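Local coordinates for methylmalonyl-CoA carboxyltransferase 5S subunit (Propionibacterium freudenreichii subsp. shermanii, PDB 1RQB), which catalyses transfer of the carboxyl group from biotin on the 1.3S subunit to pyruvate, forming oxaloacetate as one half of the transcarboxylase reaction, at residues 350-358 with 397-405; 363-371 with 381-389. All coordinates share one frame; numbering follows the deposited sequence.

Overall arrangement
Both contacts lie in the largely helical carboxylase domain that follows the TIM barrel, on the same side of the chain's centre, with their own centres about 12 Å apart. Along the chain the segments come in the order 350-358, 363-371, 381-389, 397-405, so contact 1 joins the outer pair and contact 2 the inner. Helices 339-352 and 362-376 follow each other, as do helices 384-390 and 403-413; together the contacts hold these four helices in one cluster, away from the cobalt site. Phe386 of contact 2 touches Val405 of contact 1, so the two contacts adjoin. The cobalt ion is about 13 Å from the side chain of Pro357.

Contact 1 (350-358 with 397-405); sequences RKAAGFPPL and SPADRDPKV
Ser397 OG is gripped by two hydrogen bonds, donating to Ala353 O at 2.6 Å and accepting from Arg401 NH1 at 2.9 Å. The carbonyl it meets stands just beyond helix 339-352, which closes in a Schellman motif: Phe355 N returns to Arg350 O and Gly354 N to Lys351 O, with Gly354 at positive phi as the C-prime residue. The loop 397-402 supplies donors to three successive carbonyls of this ending. Besides the serine, Asp402 N lies in the carbonyl plane of Ala352, on a lone pair of its O (3.1 Å), while Ala399 N reaches Gly354 O at 3.0 Å. As Asp402 is the N-cap residue of helix 403-413, the end of one helix is tied directly to the start of another. A water donates to both Lys351 O and Asp400 O. At the backbone angles of Gly354 a CB would already jam against the preceding carbonyl O, and it would also collide with Ser397 CB and Ala399 O. Arg401 lays CG against Ala353 O, and the bend at chi3 (-71°) brings its guanidinium back to Ser397; NH1 also bonds Gly395 O. An alanine in place of Ser397 removes the hydroxyl, which would probably leave Ala353 O without this donor and the Arg401 guanidinium less firmly placed. Pro398 CG covers the buried Phe355 O, and Ala399 CB meets the edge of the Phe355 ring, 4.1 Å from CD1.

Contact 2 (363-371 with 381-389); sequences SQIVGTQAV and RMTGEFADI
Gln369 crosses from helix 362-376 to Phe386 and to the chain leading into helix 384-390, carrying much of a helix-helix contact in which the axes of segments 363-371 and 384-389 pass 9.3 Å apart with a crossing angle of -112°. Its CB lies 3.8 Å from Phe386 CD1. The next atom, CG, sits over the centre of the Phe386 ring in a CH-pi contact, 3.6 Å from the centroid and only 9° off the ring normal. A bend at chi2 (54°) then swings the amide away from the ring centre, and CD passes beside Met382 CA, the residue being selenomethionine in the crystal. At the tip the amide divides its two ends between backbone groups: OE1 accepts from Thr383 N at 3.2 Å, the donor coming nearly head-on to the C=O, and NE2 donates to Arg381 O at 3.2 Å. That oxygen lies in the amide plane of Gln369, although the nitrogen stands above the plane of the Arg381 carbonyl. NE2 also bonds Asn373 OD1 one turn along its own helix, so bonds at both ends of the amide fix its rotation.

Thr383, whose N-H is held in this way, is the N-cap of helix 384-390, its OG1 accepting from Phe386 N. Ile365 CG2 lies at the edge of the Phe386 ring, near its plane, and 3.5 Å from Ile389 CD1; the two isoleucines meet tip to tip through CD1 atoms 3.7 Å apart, with Tyr394 touching both. The N-cap residue's own methyl meets Thr368, CG2 to CG2, at 3.5 Å.

Contact 1 (350-358 with 397-405)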
ATOM      1  N   ARG A 350     -17.744  16.230 -18.767  1.00 24.66           N
ATOM      2  CA  ARG A 350     -18.030  16.336 -17.329  1.00 23.25           C
ATOM      3  C   ARG A 350     -18.537  17.742 -17.003  1.00 22.48           C
ATOM      4  O   ARG A 350     -19.525  17.909 -16.291  1.00 22.11           O
ATOM      5  CB  ARG A 350     -16.782  16.044 -16.494  1.00 22.95           C
ATOM      6  CG  ARG A 350     -17.083  16.083 -15.004  1.00 22.00           C
ATOM      7  CD  ARG A 350     -15.873  15.817 -14.130  1.00 21.80           C
ATOM      8  NE  ARG A 350     -16.289  15.791 -12.730  1.00 20.55           N
ATOM      9  CZ  ARG A 350     -15.475  15.968 -11.695  1.00 25.51           C
ATOM     10  NH1 ARG A 350     -14.183  16.187 -11.889  1.00 24.30           N
ATOM     11  NH2 ARG A 350     -15.965  15.939 -10.460  1.00 21.91           N
ATOM     12  N   LYS A 351     -17.842  18.744 -17.524  1.00 22.14           N
ATOM     13  CA  LYS A 351     -18.211  20.149 -17.292  1.00 27.36           C
ATOM     14  C   LYS A 351     -19.628  20.407 -17.810  1.00 23.08           C
ATOM     15  O   LYS A 351     -20.437  21.047 -17.142  1.00 22.68           O
ATOM     16  CB  LYS A 351     -17.227  21.081 -18.010  1.00 28.35           C
ATOM     17  CG  LYS A 351     -17.602  22.554 -17.956  1.00 32.99           C
ATOM     18  CD  LYS A 351     -16.568  23.399 -18.698  1.00 39.64           C
ATOM     19  CE  LYS A 351     -16.971  24.870 -18.747  1.00 41.14           C
ATOM     20  NZ  LYS A 351     -17.239  25.422 -17.393  1.00 46.58           N
ATOM     21  N   ALA A 352     -19.921  19.904 -19.003  1.00 23.26           N
ATOM     22  CA  ALA A 352     -21.247  20.111 -19.601  1.00 23.74           C
ATOM     23  C   ALA A 352     -22.337  19.517 -18.704  1.00 25.96           C
ATOM     24  O   ALA A 352     -23.435  20.063 -18.601  1.00 23.39           O
ATOM     25  CB  ALA A 352     -21.301  19.466 -20.983  1.00 23.05           C
ATOM     26  N   ALA A 353     -22.022  18.405 -18.044  1.00 25.92           N
ATOM     27  CA  ALA A 353     -22.997  17.714 -17.188  1.00 22.40           C
ATOM     28  C   ALA A 353     -23.061  18.337 -15.792  1.00 21.92           C
ATOM     29  O   ALA A 353     -23.733  17.812 -14.905  1.00 21.92           O
ATOM     30  CB  ALA A 353     -22.639  16.236 -17.094  1.00 18.90           C
ATOM     31  N   GLY A 354     -22.364  19.445 -15.579  1.00 19.06           N
ATOM     32  CA  GLY A 354     -22.410  20.074 -14.269  1.00 22.23           C
ATOM     33  C   GLY A 354     -21.406  19.580 -13.238  1.00 19.23           C
ATOM     34  O   GLY A 354     -21.636  19.721 -12.037  1.00 21.20           O
ATOM     35  N   PHE A 355     -20.312  18.991 -13.705  1.00 19.71           N
ATOM     36  CA  PHE A 355     -19.222  18.499 -12.850  1.00 18.17           C
ATOM     37  C   PHE A 355     -19.681  17.450 -11.836  1.00 20.16           C
ATOM     38  O   PHE A 355     -19.407  17.569 -10.642  1.00 21.84           O
ATOM     39  CB  PHE A 355     -18.550  19.647 -12.099  1.00 21.97           C
ATOM     40  CG  PHE A 355     -17.742  20.543 -12.979  1.00 24.08           C
ATOM     41  CD1 PHE A 355     -18.135  21.856 -13.208  1.00 27.29           C
ATOM     42  CD2 PHE A 355     -16.593  20.067 -13.599  1.00 22.58           C
ATOM     43  CE1 PHE A 355     -17.391  22.687 -14.046  1.00 24.59           C
ATOM     44  CE2 PHE A 355     -15.844  20.885 -14.434  1.00 25.62           C
ATOM     45  CZ  PHE A 355     -16.247  22.201 -14.656  1.00 23.27           C
ATOM     46  N   PRO A 356     -20.395  16.416 -12.283  1.00 19.25           N
ATOM     47  CA  PRO A 356     -20.766  15.457 -11.241  1.00 22.41           C
ATOM     48  C   PRO A 356     -19.530  14.643 -10.853  1.00 19.49           C
ATOM     49  O   PRO A 356     -18.562  14.560 -11.608  1.00 19.10           O
ATOM     50  CB  PRO A 356     -21.818  14.595 -11.929  1.00 22.40           C
ATOM     51  CG  PRO A 356     -21.333  14.585 -13.364  1.00 23.74           C
ATOM     52  CD  PRO A 356     -21.006  16.061 -13.576  1.00 20.53           C
ATOM     53  N   PRO A 357     -19.535  14.061  -9.644  1.00 22.04           N
ATOM     54  CA  PRO A 357     -18.404  13.241  -9.176  1.00 20.96           C
ATOM     55  C   PRO A 357     -18.313  12.088 -10.178  1.00 23.11           C
ATOM     56  O   PRO A 357     -19.342  11.619 -10.660  1.00 23.29           O
ATOM     57  CB  PRO A 357     -18.871  12.762  -7.802  1.00 21.32           C
ATOM     58  CG  PRO A 357     -19.786  13.874  -7.341  1.00 20.59           C
ATOM     59  CD  PRO A 357     -20.561  14.210  -8.597  1.00 18.94           C
ATOM     60  N   LEU A 358     -17.110  11.618 -10.506  1.00 23.26           N
ATOM     61  CA  LEU A 358     -17.003  10.537 -11.496  1.00 26.57           C
ATOM     62  C   LEU A 358     -17.025   9.163 -10.825  1.00 27.89           C
ATOM     63  O   LEU A 358     -16.035   8.432 -10.807  1.00 27.52           O
ATOM     64  CB  LEU A 358     -15.748  10.704 -12.355  1.00 25.12           C
ATOM     65  CG  LEU A 358     -15.796  11.920 -13.290  1.00 29.31           C
ATOM     66  CD1 LEU A 358     -14.561  11.928 -14.154  1.00 29.96           C
ATOM     67  CD2 LEU A 358     -17.047  11.876 -14.171  1.00 27.02           C
ATOM     68  N   SER A 397     -27.185  18.771 -10.746  1.00 24.02           N
ATOM     69  CA  SER A 397     -25.727  18.597 -10.803  1.00 22.61           C
ATOM     70  C   SER A 397     -25.092  19.576  -9.813  1.00 25.02           C
ATOM     71  O   SER A 397     -25.747  20.516  -9.366  1.00 24.96           O
ATOM     72  CB  SER A 397     -25.215  18.888 -12.214  1.00 25.62           C
ATOM     73  OG  SER A 397     -25.656  17.909 -13.144  1.00 26.50           O
ATOM     74  N   PRO A 398     -23.824  19.346  -9.426  1.00 22.30           N
ATOM     75  CA  PRO A 398     -23.168  20.263  -8.486  1.00 21.64           C
ATOM     76  C   PRO A 398     -23.117  21.690  -9.036  1.00 24.22           C
ATOM     77  O   PRO A 398     -23.203  22.660  -8.285  1.00 24.73           O
ATOM     78  CB  PRO A 398     -21.783  19.651  -8.328  1.00 22.72           C
ATOM     79  CG  PRO A 398     -22.084  18.183  -8.396  1.00 23.25           C
ATOM     80  CD  PRO A 398     -23.034  18.112  -9.583  1.00 21.61           C
ATOM     81  N   ALA A 399     -22.966  21.810 -10.348  1.00 24.52           N
ATOM     82  CA  ALA A 399     -22.927  23.125 -11.005  1.00 27.92           C
ATOM     83  C   ALA A 399     -23.990  23.144 -12.105  1.00 30.91           C
ATOM     84  O   ALA A 399     -24.583  22.114 -12.422  1.00 24.47           O
ATOM     85  CB  ALA A 399     -21.549  23.381 -11.606  1.00 27.37           C
ATOM     86  N   ASP A 400     -24.219  24.314 -12.694  1.00 31.64           N
ATOM     87  CA  ASP A 400     -25.228  24.434 -13.757  1.00 34.91           C
ATOM     88  C   ASP A 400     -24.749  23.726 -15.025  1.00 30.48           C
ATOM     89  O   ASP A 400     -23.594  23.854 -15.432  1.00 29.99           O
ATOM     90  CB  ASP A 400     -25.524  25.906 -14.056  1.00 39.78           C
ATOM     91  CG  ASP A 400     -26.216  26.601 -12.899  1.00 47.23           C
ATOM     92  OD1 ASP A 400     -27.238  26.068 -12.413  1.00 50.16           O
ATOM     93  OD2 ASP A 400     -25.744  27.679 -12.475  1.00 53.80           O
ATOM     94  N   ARG A 401     -25.654  22.964 -15.632  1.00 30.42           N
ATOM     95  CA  ARG A 401     -25.349  22.233 -16.869  1.00 30.84           C
ATOM     96  C   ARG A 401     -25.349  23.204 -18.054  1.00 34.27           C
ATOM     97  O   ARG A 401     -25.988  24.253 -18.017  1.00 34.72           O
ATOM     98  CB  ARG A 401     -26.360  21.091 -17.070  1.00 30.05           C
ATOM     99  CG  ARG A 401     -26.207  19.961 -16.028  1.00 24.64           C
ATOM    100  CD  ARG A 401     -27.163  18.805 -16.261  1.00 27.79           C
ATOM    101  NE  ARG A 401     -28.553  19.132 -15.957  1.00 27.73           N
ATOM    102  CZ  ARG A 401     -29.159  18.799 -14.822  1.00 27.99           C
ATOM    103  NH1 ARG A 401     -28.498  18.126 -13.884  1.00 26.24           N
ATOM    104  NH2 ARG A 401     -30.422  19.142 -14.615  1.00 31.81           N
ATOM    105  N   ASP A 402     -24.617  22.848 -19.102  1.00 34.72           N
ATOM    106  CA  ASP A 402     -24.497  23.704 -20.290  1.00 37.98           C
ATOM    107  C   ASP A 402     -25.834  23.779 -21.032  1.00 38.39           C
ATOM    108  O   ASP A 402     -26.318  22.783 -21.569  1.00 34.52           O
ATOM    109  CB  ASP A 402     -23.402  23.159 -21.211  1.00 42.56           C
ATOM    110  CG  ASP A 402     -23.123  24.066 -22.391  1.00 47.05           C
ATOM    111  OD1 ASP A 402     -23.455  25.269 -22.309  1.00 48.49           O
ATOM    112  OD2 ASP A 402     -22.558  23.580 -23.392  1.00 48.04           O
ATOM    113  N   PRO A 403     -26.444  24.974 -21.072  1.00 41.29           N
ATOM    114  CA  PRO A 403     -27.730  25.187 -21.750  1.00 44.54           C
ATOM    115  C   PRO A 403     -27.715  24.745 -23.215  1.00 42.10           C
ATOM    116  O   PRO A 403     -28.702  24.218 -23.728  1.00 44.49           O
ATOM    117  CB  PRO A 403     -27.948  26.691 -21.607  1.00 45.55           C
ATOM    118  CG  PRO A 403     -27.287  26.998 -20.296  1.00 45.08           C
ATOM    119  CD  PRO A 403     -25.998  26.209 -20.404  1.00 44.41           C
ATOM    120  N   LYS A 404     -26.587  24.958 -23.880  1.00 44.19           N
ATOM    121  CA  LYS A 404     -26.451  24.582 -25.294  1.00 44.95           C
ATOM    122  C   LYS A 404     -26.619  23.068 -25.436  1.00 42.35           C
ATOM    123  O   LYS A 404     -27.337  22.587 -26.311  1.00 41.33           O
ATOM    124  CB  LYS A 404     -25.070  24.985 -25.822  1.00 48.84           C
ATOM    125  CG  LYS A 404     -24.725  26.455 -25.635  1.00 54.94           C
ATOM    126  CD  LYS A 404     -25.712  27.372 -26.329  1.00 57.45           C
ATOM    127  CE  LYS A 404     -25.329  28.828 -26.110  1.00 60.87           C
ATOM    128  NZ  LYS A 404     -26.303  29.765 -26.739  1.00 61.98           N
ATOM    129  N   VAL A 405     -25.952  22.320 -24.565  1.00 40.43           N
ATOM    130  CA  VAL A 405     -26.024  20.853 -24.622  1.00 36.78           C
ATOM    131  C   VAL A 405     -27.384  20.369 -24.115  1.00 32.49           C
ATOM    132  O   VAL A 405     -27.881  19.329 -24.544  1.00 32.99           O
ATOM    133  CB  VAL A 405     -24.918  20.206 -23.787  1.00 34.18           C
ATOM    134  CG1 VAL A 405     -24.958  18.691 -23.972  1.00 31.24           C
ATOM    135  CG2 VAL A 405     -23.567  20.760 -24.211  1.00 34.58           C
TER
HETATM  136  O   HOH W   1     -20.883  23.124 -15.291  1.00 43.31           O

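Contact 2 (363-371 with 381-389)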
ATOM      1  N   SER A 363     -19.664   7.920 -14.108  1.00 27.92           N
ATOM      2  CA  SER A 363     -18.394   7.712 -14.819  1.00 32.91           C
ATOM      3  C   SER A 363     -18.602   6.969 -16.141  1.00 33.13           C
ATOM      4  O   SER A 363     -18.120   7.404 -17.185  1.00 31.10           O
ATOM      5  CB  SER A 363     -17.412   6.940 -13.934  1.00 31.07           C
ATOM      6  OG  SER A 363     -18.013   5.762 -13.433  1.00 38.42           O
ATOM      7  N   GLN A 364     -19.298   5.839 -16.113  1.00 33.07           N
ATOM      8  CA  GLN A 364     -19.519   5.086 -17.356  1.00 35.61           C
ATOM      9  C   GLN A 364     -20.282   5.955 -18.356  1.00 33.16           C
ATOM     10  O   GLN A 364     -19.986   5.959 -19.550  1.00 34.28           O
ATOM     11  CB  GLN A 364     -20.308   3.793 -17.090  1.00 40.11           C
ATOM     12  CG  GLN A 364     -19.599   2.759 -16.216  1.00 46.09           C
ATOM     13  CD  GLN A 364     -20.067   2.763 -14.764  1.00 51.28           C
ATOM     14  OE1 GLN A 364     -19.805   3.700 -14.010  1.00 53.32           O
ATOM     15  NE2 GLN A 364     -20.767   1.703 -14.369  1.00 53.70           N
ATOM     16  N   ILE A 365     -21.252   6.710 -17.855  1.00 29.61           N
ATOM     17  CA  ILE A 365     -22.085   7.564 -18.713  1.00 30.32           C
ATOM     18  C   ILE A 365     -21.243   8.651 -19.384  1.00 29.98           C
ATOM     19  O   ILE A 365     -21.344   8.861 -20.591  1.00 30.79           O
ATOM     20  CB  ILE A 365     -23.218   8.225 -17.905  1.00 30.05           C
ATOM     21  CG1 ILE A 365     -24.130   7.143 -17.317  1.00 34.28           C
ATOM     22  CG2 ILE A 365     -24.024   9.154 -18.799  1.00 30.69           C
ATOM     23  CD1 ILE A 365     -25.219   7.687 -16.410  1.00 36.53           C
ATOM     24  N   VAL A 366     -20.429   9.354 -18.604  1.00 27.80           N
ATOM     25  CA  VAL A 366     -19.589  10.427 -19.155  1.00 28.10           C
ATOM     26  C   VAL A 366     -18.534   9.838 -20.095  1.00 27.81           C
ATOM     27  O   VAL A 366     -18.272  10.383 -21.165  1.00 30.60           O
ATOM     28  CB  VAL A 366     -18.885  11.225 -18.034  1.00 27.02           C
ATOM     29  CG1 VAL A 366     -17.806  12.119 -18.632  1.00 26.06           C
ATOM     30  CG2 VAL A 366     -19.898  12.076 -17.299  1.00 27.30           C
ATOM     31  N   GLY A 367     -17.932   8.726 -19.692  1.00 26.78           N
ATOM     32  CA  GLY A 367     -16.918   8.101 -20.522  1.00 30.92           C
ATOM     33  C   GLY A 367     -17.453   7.696 -21.885  1.00 34.32           C
ATOM     34  O   GLY A 367     -16.808   7.915 -22.910  1.00 34.97           O
ATOM     35  N   THR A 368     -18.645   7.111 -21.897  1.00 33.81           N
ATOM     36  CA  THR A 368     -19.265   6.667 -23.154  1.00 33.89           C
ATOM     37  C   THR A 368     -19.550   7.871 -24.054  1.00 34.49           C
ATOM     38  O   THR A 368     -19.225   7.856 -25.242  1.00 35.69           O
ATOM     39  CB  THR A 368     -20.578   5.935 -22.897  1.00 29.87           C
ATOM     40  OG1 THR A 368     -20.300   4.715 -22.205  1.00 33.57           O
ATOM     41  CG2 THR A 368     -21.286   5.620 -24.222  1.00 35.97           C
ATOM     42  N   GLN A 369     -20.153   8.908 -23.483  1.00 32.15           N
ATOM     43  CA  GLN A 369     -20.489  10.105 -24.268  1.00 32.34           C
ATOM     44  C   GLN A 369     -19.205  10.737 -24.810  1.00 33.64           C
ATOM     45  O   GLN A 369     -19.194  11.304 -25.901  1.00 34.19           O
ATOM     46  CB  GLN A 369     -21.257  11.111 -23.413  1.00 33.22           C
ATOM     47  CG  GLN A 369     -21.796  12.279 -24.206  1.00 34.00           C
ATOM     48  CD  GLN A 369     -22.630  11.812 -25.389  1.00 40.62           C
ATOM     49  OE1 GLN A 369     -23.530  10.987 -25.233  1.00 39.40           O
ATOM     50  NE2 GLN A 369     -22.334  12.340 -26.579  1.00 36.40           N
ATOM     51  N   ALA A 370     -18.119  10.623 -24.051  1.00 32.81           N
ATOM     52  CA  ALA A 370     -16.828  11.183 -24.476  1.00 36.36           C
ATOM     53  C   ALA A 370     -16.334  10.426 -25.711  1.00 35.07           C
ATOM     54  O   ALA A 370     -15.823  11.021 -26.659  1.00 33.42           O
ATOM     55  CB  ALA A 370     -15.804  11.067 -23.344  1.00 33.67           C
ATOM     56  N   VAL A 371     -16.494   9.110 -25.694  1.00 38.69           N
ATOM     57  CA  VAL A 371     -16.068   8.277 -26.828  1.00 41.94           C
ATOM     58  C   VAL A 371     -16.913   8.618 -28.058  1.00 43.69           C
ATOM     59  O   VAL A 371     -16.402   8.662 -29.176  1.00 45.80           O
ATOM     60  CB  VAL A 371     -16.224   6.776 -26.511  1.00 43.71           C
ATOM     61  CG1 VAL A 371     -15.912   5.950 -27.750  1.00 44.62           C
ATOM     62  CG2 VAL A 371     -15.294   6.385 -25.372  1.00 42.31           C
ATOM     63  N   ARG A 381     -24.408  12.261 -31.431  1.00 62.08           N
ATOM     64  CA  ARG A 381     -25.193  11.126 -30.928  1.00 61.73           C
ATOM     65  C   ARG A 381     -24.986  11.020 -29.415  1.00 60.35           C
ATOM     66  O   ARG A 381     -23.876  10.777 -28.943  1.00 57.22           O
ATOM     67  CB  ARG A 381     -24.754   9.814 -31.582  1.00 65.12           C
ATOM     68  CG  ARG A 381     -25.519   8.610 -31.044  1.00 70.05           C
ATOM     69  CD  ARG A 381     -25.047   7.290 -31.637  1.00 75.21           C
ATOM     70  NE  ARG A 381     -25.770   6.156 -31.058  1.00 78.50           N
ATOM     71  CZ  ARG A 381     -25.527   4.880 -31.346  1.00 80.82           C
ATOM     72  NH1 ARG A 381     -24.574   4.556 -32.212  1.00 82.23           N
ATOM     73  NH2 ARG A 381     -26.239   3.922 -30.766  1.00 82.09           N
HETATM   74  N   MSE A 382     -26.063  11.211 -28.664  1.00 58.60           N
HETATM   75  CA  MSE A 382     -26.004  11.127 -27.198  1.00 55.85           C
HETATM   76  C   MSE A 382     -26.706   9.851 -26.730  1.00 52.56           C
HETATM   77  O   MSE A 382     -27.764   9.488 -27.240  1.00 52.24           O
HETATM   78  CB  MSE A 382     -26.706  12.325 -26.562  1.00 58.50           C
HETATM   79  CG  MSE A 382     -26.075  13.665 -26.850  1.00 63.73           C
HETATM   80 SE   MSE A 382     -27.127  15.112 -26.116  1.00 71.57          SE
HETATM   81  CE  MSE A 382     -27.739  14.265 -24.505  1.00 70.60           C
ATOM     82  N   THR A 383     -26.107   9.173 -25.761  1.00 48.48           N
ATOM     83  CA  THR A 383     -26.731   7.959 -25.216  1.00 47.35           C
ATOM     84  C   THR A 383     -27.999   8.387 -24.475  1.00 45.39           C
ATOM     85  O   THR A 383     -28.157   9.556 -24.123  1.00 44.01           O
ATOM     86  CB  THR A 383     -25.795   7.253 -24.227  1.00 49.02           C
ATOM     87  OG1 THR A 383     -25.623   8.072 -23.066  1.00 50.33           O
ATOM     88  CG2 THR A 383     -24.438   7.016 -24.864  1.00 49.47           C
ATOM     89  N   GLY A 384     -28.907   7.448 -24.241  1.00 45.05           N
ATOM     90  CA  GLY A 384     -30.132   7.791 -23.545  1.00 42.49           C
ATOM     91  C   GLY A 384     -29.858   8.226 -22.117  1.00 39.18           C
ATOM     92  O   GLY A 384     -30.546   9.087 -21.573  1.00 37.94           O
ATOM     93  N   GLU A 385     -28.837   7.624 -21.516  1.00 37.72           N
ATOM     94  CA  GLU A 385     -28.458   7.930 -20.129  1.00 34.51           C
ATOM     95  C   GLU A 385     -27.881   9.345 -20.054  1.00 32.95           C
ATOM     96  O   GLU A 385     -28.219  10.110 -19.153  1.00 29.08           O
ATOM     97  CB  GLU A 385     -27.416   6.928 -19.622  1.00 39.92           C
ATOM     98  CG  GLU A 385     -27.855   5.465 -19.659  1.00 47.45           C
ATOM     99  CD  GLU A 385     -28.016   4.933 -21.079  1.00 53.11           C
ATOM    100  OE1 GLU A 385     -27.072   5.085 -21.887  1.00 55.26           O
ATOM    101  OE2 GLU A 385     -29.083   4.357 -21.387  1.00 55.11           O
ATOM    102  N   PHE A 386     -27.010   9.695 -20.997  1.00 30.10           N
ATOM    103  CA  PHE A 386     -26.410  11.037 -20.971  1.00 28.43           C
ATOM    104  C   PHE A 386     -27.509  12.082 -21.160  1.00 28.52           C
ATOM    105  O   PHE A 386     -27.516  13.119 -20.496  1.00 28.80           O
ATOM    106  CB  PHE A 386     -25.362  11.224 -22.069  1.00 31.02           C
ATOM    107  CG  PHE A 386     -24.662  12.552 -21.999  1.00 28.35           C
ATOM    108  CD1 PHE A 386     -23.697  12.793 -21.022  1.00 30.88           C
ATOM    109  CD2 PHE A 386     -25.006  13.581 -22.863  1.00 28.81           C
ATOM    110  CE1 PHE A 386     -23.089  14.049 -20.907  1.00 30.02           C
ATOM    111  CE2 PHE A 386     -24.407  14.840 -22.759  1.00 33.06           C
ATOM    112  CZ  PHE A 386     -23.448  15.075 -21.779  1.00 29.02           C
ATOM    113  N   ALA A 387     -28.432  11.794 -22.070  1.00 28.66           N
ATOM    114  CA  ALA A 387     -29.549  12.713 -22.333  1.00 27.42           C
ATOM    115  C   ALA A 387     -30.339  12.933 -21.041  1.00 24.23           C
ATOM    116  O   ALA A 387     -30.749  14.052 -20.739  1.00 21.85           O
ATOM    117  CB  ALA A 387     -30.460  12.137 -23.406  1.00 30.95           C
ATOM    118  N   ASP A 388     -30.543  11.862 -20.279  1.00 23.33           N
ATOM    119  CA  ASP A 388     -31.307  11.942 -19.025  1.00 25.35           C
ATOM    120  C   ASP A 388     -30.577  12.818 -18.004  1.00 24.89           C
ATOM    121  O   ASP A 388     -31.207  13.602 -17.296  1.00 22.65           O
ATOM    122  CB  ASP A 388     -31.545  10.540 -18.448  1.00 30.01           C
ATOM    123  CG  ASP A 388     -32.834   9.905 -18.959  1.00 34.33           C
ATOM    124  OD1 ASP A 388     -33.035   8.694 -18.728  1.00 37.21           O
ATOM    125  OD2 ASP A 388     -33.652  10.616 -19.579  1.00 36.29           O
ATOM    126  N   ILE A 389     -29.255  12.677 -17.913  1.00 21.26           N
ATOM    127  CA  ILE A 389     -28.485  13.507 -16.976  1.00 22.69           C
ATOM    128  C   ILE A 389     -28.638  14.980 -17.364  1.00 20.17           C
ATOM    129  O   ILE A 389     -28.944  15.826 -16.526  1.00 21.39           O
ATOM    130  CB  ILE A 389     -26.975  13.170 -17.000  1.00 22.96           C
ATOM    131  CG1 ILE A 389     -26.737  11.761 -16.458  1.00 28.46           C
ATOM    132  CG2 ILE A 389     -26.208  14.185 -16.165  1.00 29.62           C
ATOM    133  CD1 ILE A 389     -25.272  11.367 -16.374  1.00 28.51           C
TER
HETATM  134  O   HOH W   2     -23.411   7.570 -21.941  1.00 38.63           O